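Local coordinates for protein acyl-CoA dehydrogenase (PDB 2Z1Q) that probably oxidises saturated acyl-CoA thioesters to their 2,3-dehydroacyl counterparts, using a bound FAD and handing the electrons to an acceptor, at residues I296-L301 against A566-G571. Sequence-based numbering, arbitrary orientation.
Sequences IGRFGL and AVLEAG. With FAD (flavin-adenine dinucleotide), chain C.
Over one face of the Phe-299 ring lies the adenine of FAD, C6A 4.0 Å above the plane and over its centre, while the guanidinium of Arg-298 meets CD1 of Leu-568 obliquely, NH2 to methyl 3.9 Å. The phenyl CG lies opposite the carbonyl carbon and beside the backbone N (chi1 -65°), which brings the ring over the base; a flat, apolar side chain suits this neighbour. An alanine here would probably leave that side of the adenine without its aromatic partner and the base freer to shift. Ile-296 touches the ribose, its CD1 in close van der Waals contact with O3B at 3.0 Å. Arg-298 suits the exposed rim: its long chain, bent at chi2 (-59°), carries the charge outward past the leucine.

Behind this 3-10 turn, which leads through Phe-299 at the N-cap into helix 300-331 of the C-terminal domain, Leu-568 points at Gly-297, CD1 reaching its O at 3.3 Å. A side chain on Gly-297 would point at the same methyl, and the small residue lets leucine come close. Gly-297 O also accepts a hydrogen bond from Gln-303 NE2, and Gln-476 of the second subunit packs on Phe-299. No hydrogen bond joins 296-301 to 566-571: van der Waals contact of one leucine methyl with a carbonyl and a guanidinium sets helix 556-570 against one side of a turn whose other side faces the adenosine of FAD.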
loop_
_atom_site.group_PDB
_atom_site.type_symbol
_atom_site.label_atom_id
_atom_site.label_comp_id
_atom_site.label_asym_id
_atom_site.label_seq_id
_atom_site.Cartn_x
_atom_site.Cartn_y
_atom_site.Cartn_z
ATOM N N ILE B 296 18.211 4.444 13.591
ATOM C CA ILE B 296 17.656 4.860 12.309
ATOM C C ILE B 296 16.711 6.039 12.458
ATOM O O ILE B 296 16.508 6.814 11.518
ATOM C CB ILE B 296 16.957 3.673 11.591
ATOM C CG1 ILE B 296 15.835 3.072 12.447
ATOM C CG2 ILE B 296 17.987 2.610 11.307
ATOM C CD1 ILE B 296 15.123 1.891 11.773
ATOM N N GLY B 297 16.164 6.183 13.657
ATOM C CA GLY B 297 15.261 7.275 13.950
ATOM C C GLY B 297 15.962 8.621 13.849
ATOM O O GLY B 297 15.302 9.660 13.902
ATOM N N ARG B 298 17.289 8.612 13.707
ATOM C CA ARG B 298 18.044 9.857 13.586
ATOM C C ARG B 298 18.256 10.257 12.125
ATOM O O ARG B 298 18.685 11.377 11.835
ATOM C CB ARG B 298 19.408 9.736 14.280
ATOM C CG ARG B 298 19.336 9.674 15.797
ATOM C CD ARG B 298 18.659 10.904 16.368
ATOM N NE ARG B 298 18.625 10.882 17.827
ATOM C CZ ARG B 298 17.877 10.060 18.562
ATOM N NH1 ARG B 298 17.931 10.131 19.887
ATOM N NH2 ARG B 298 17.071 9.176 17.981
ATOM N N PHE B 299 17.961 9.338 11.210
ATOM C CA PHE B 299 18.125 9.641 9.797
ATOM C C PHE B 299 16.949 10.457 9.291
ATOM O O PHE B 299 15.802 10.251 9.716
ATOM C CB PHE B 299 18.254 8.357 8.982
ATOM C CG PHE B 299 19.485 7.564 9.302
ATOM C CD1 PHE B 299 19.388 6.227 9.670
ATOM C CD2 PHE B 299 20.746 8.151 9.237
ATOM C CE1 PHE B 299 20.526 5.484 9.969
ATOM C CE2 PHE B 299 21.891 7.413 9.536
ATOM C CZ PHE B 299 21.777 6.081 9.903
ATOM N N GLY B 300 17.246 11.377 8.378
ATOM C CA GLY B 300 16.211 12.227 7.828
ATOM C C GLY B 300 14.989 11.520 7.258
ATOM O O GLY B 300 13.874 11.836 7.640
ATOM N N LEU B 301 15.192 10.556 6.359
ATOM C CA LEU B 301 14.070 9.843 5.728
ATOM C C LEU B 301 13.157 9.108 6.710
ATOM O O LEU B 301 11.947 9.020 6.484
ATOM C CB LEU B 301 14.587 8.881 4.657
ATOM C CG LEU B 301 15.308 9.558 3.485
ATOM C CD1 LEU B 301 15.836 8.520 2.518
ATOM C CD2 LEU B 301 14.357 10.503 2.775
ATOM N N ALA B 566 9.311 14.397 18.580
ATOM C CA ALA B 566 8.254 14.211 19.570
ATOM C C ALA B 566 7.765 12.758 19.582
ATOM O O ALA B 566 7.429 12.214 20.636
ATOM C CB ALA B 566 7.091 15.145 19.275
ATOM N N VAL B 567 7.719 12.145 18.399
ATOM C CA VAL B 567 7.275 10.762 18.269
ATOM C C VAL B 567 8.271 9.857 18.981
ATOM O O VAL B 567 7.888 9.031 19.809
ATOM C CB VAL B 567 7.146 10.349 16.768
ATOM C CG1 VAL B 567 6.957 8.835 16.641
ATOM C CG2 VAL B 567 5.953 11.058 16.142
ATOM N N LEU B 568 9.553 10.021 18.665
ATOM C CA LEU B 568 10.589 9.209 19.286
ATOM C C LEU B 568 10.636 9.467 20.781
ATOM O O LEU B 568 10.962 8.574 21.560
ATOM C CB LEU B 568 11.950 9.505 18.656
ATOM C CG LEU B 568 12.114 9.088 17.189
ATOM C CD1 LEU B 568 13.432 9.590 16.628
ATOM C CD2 LEU B 568 12.044 7.575 17.089
ATOM N N GLU B 569 10.304 10.691 21.181
ATOM C CA GLU B 569 10.308 11.048 22.590
ATOM C C GLU B 569 9.158 10.373 23.327
ATOM O O GLU B 569 9.339 9.858 24.431
ATOM C CB GLU B 569 10.200 12.569 22.758
ATOM C CG GLU B 569 9.796 12.996 24.159
ATOM C CD GLU B 569 10.816 12.590 25.204
ATOM O OE1 GLU B 569 10.435 12.461 26.388
ATOM O OE2 GLU B 569 12.001 12.408 24.840
ATOM N N ALA B 570 7.980 10.382 22.712
ATOM C CA ALA B 570 6.802 9.778 23.317
ATOM C C ALA B 570 6.697 8.289 23.010
ATOM O O ALA B 570 5.867 7.589 23.586
ATOM C CB ALA B 570 5.548 10.494 22.837
ATOM N N GLY B 571 7.537 7.810 22.101
ATOM C CA GLY B 571 7.504 6.404 21.734
ATOM C C GLY B 571 6.252 6.060 20.956
ATOM O O GLY B 571 5.751 4.938 21.031
HETATM P PA FAD C . 16.496 -2.223 9.000
HETATM O O1A FAD C . 15.453 -3.145 8.620
HETATM O O2A FAD C . 17.850 -2.681 9.722
HETATM O O5B FAD C . 16.530 -0.848 8.229
HETATM C C5B FAD C . 15.519 0.025 8.712
HETATM C C4B FAD C . 15.864 1.283 7.992
HETATM O O4B FAD C . 16.682 1.370 6.875
HETATM C C3B FAD C . 14.837 2.496 7.927
HETATM O O3B FAD C . 14.875 3.242 9.153
HETATM C C2B FAD C . 15.533 3.162 6.679
HETATM O O2B FAD C . 15.324 4.580 6.538
HETATM C C1B FAD C . 16.850 2.704 7.182
HETATM N N9A FAD C . 18.096 3.324 6.782
HETATM C C8A FAD C . 19.279 2.633 6.838
HETATM N N7A FAD C . 20.258 3.377 6.487
HETATM C C5A FAD C . 19.791 4.595 6.148
HETATM C C6A FAD C . 20.379 5.800 5.677
HETATM N N6A FAD C . 21.740 5.855 5.472
HETATM N N1A FAD C . 19.564 6.868 5.429
HETATM C C2A FAD C . 18.251 6.818 5.648
HETATM N N3A FAD C . 17.676 5.714 6.094
HETATM C C4A FAD C . 18.382 4.576 6.349
HETATM N N1 FAD C . 20.116 -10.941 2.225
HETATM C C2 FAD C . 21.135 -11.565 1.628
HETATM O O2 FAD C . 22.276 -11.247 1.946
HETATM N N3 FAD C . 20.962 -12.549 0.698
HETATM C C4 FAD C . 19.707 -12.973 0.308
HETATM O O4 FAD C . 19.555 -13.856 -0.512
HETATM C C4X FAD C . 18.542 -12.339 0.948
HETATM N N5 FAD C . 17.278 -12.688 0.681
HETATM C C5X FAD C . 16.225 -12.123 1.328
HETATM C C6 FAD C . 14.868 -12.556 1.071
HETATM C C7 FAD C . 13.806 -11.981 1.783
HETATM C C7M FAD C . 12.401 -12.478 1.522
HETATM C C8 FAD C . 14.041 -10.941 2.739
HETATM C C8M FAD C . 12.911 -10.310 3.523
HETATM C C9 FAD C . 15.336 -10.504 2.987
HETATM C C9A FAD C . 16.451 -11.073 2.283
HETATM N N10 FAD C . 17.773 -10.659 2.583
HETATM C C10 FAD C . 18.835 -11.250 1.957
HETATM C "C1'" FAD C . 17.911 -9.617 3.580
HETATM C "C2'" FAD C . 18.144 -8.193 3.068
HETATM O "O2'" FAD C . 19.416 -8.061 2.425
HETATM C "C3'" FAD C . 18.076 -7.421 4.328
HETATM O "O3'" FAD C . 16.744 -7.611 4.881
HETATM C "C4'" FAD C . 18.270 -5.944 4.177
HETATM O "O4'" FAD C . 19.561 -5.617 3.647
HETATM C "C5'" FAD C . 18.054 -5.518 5.590
HETATM O "O5'" FAD C . 18.079 -4.192 5.813
HETATM P P FAD C . 17.550 -4.187 7.333
HETATM O O1P FAD C . 16.293 -4.960 7.404
HETATM O O2P FAD C . 18.662 -4.874 8.312
HETATM O O3P FAD C . 17.300 -2.596 7.616
#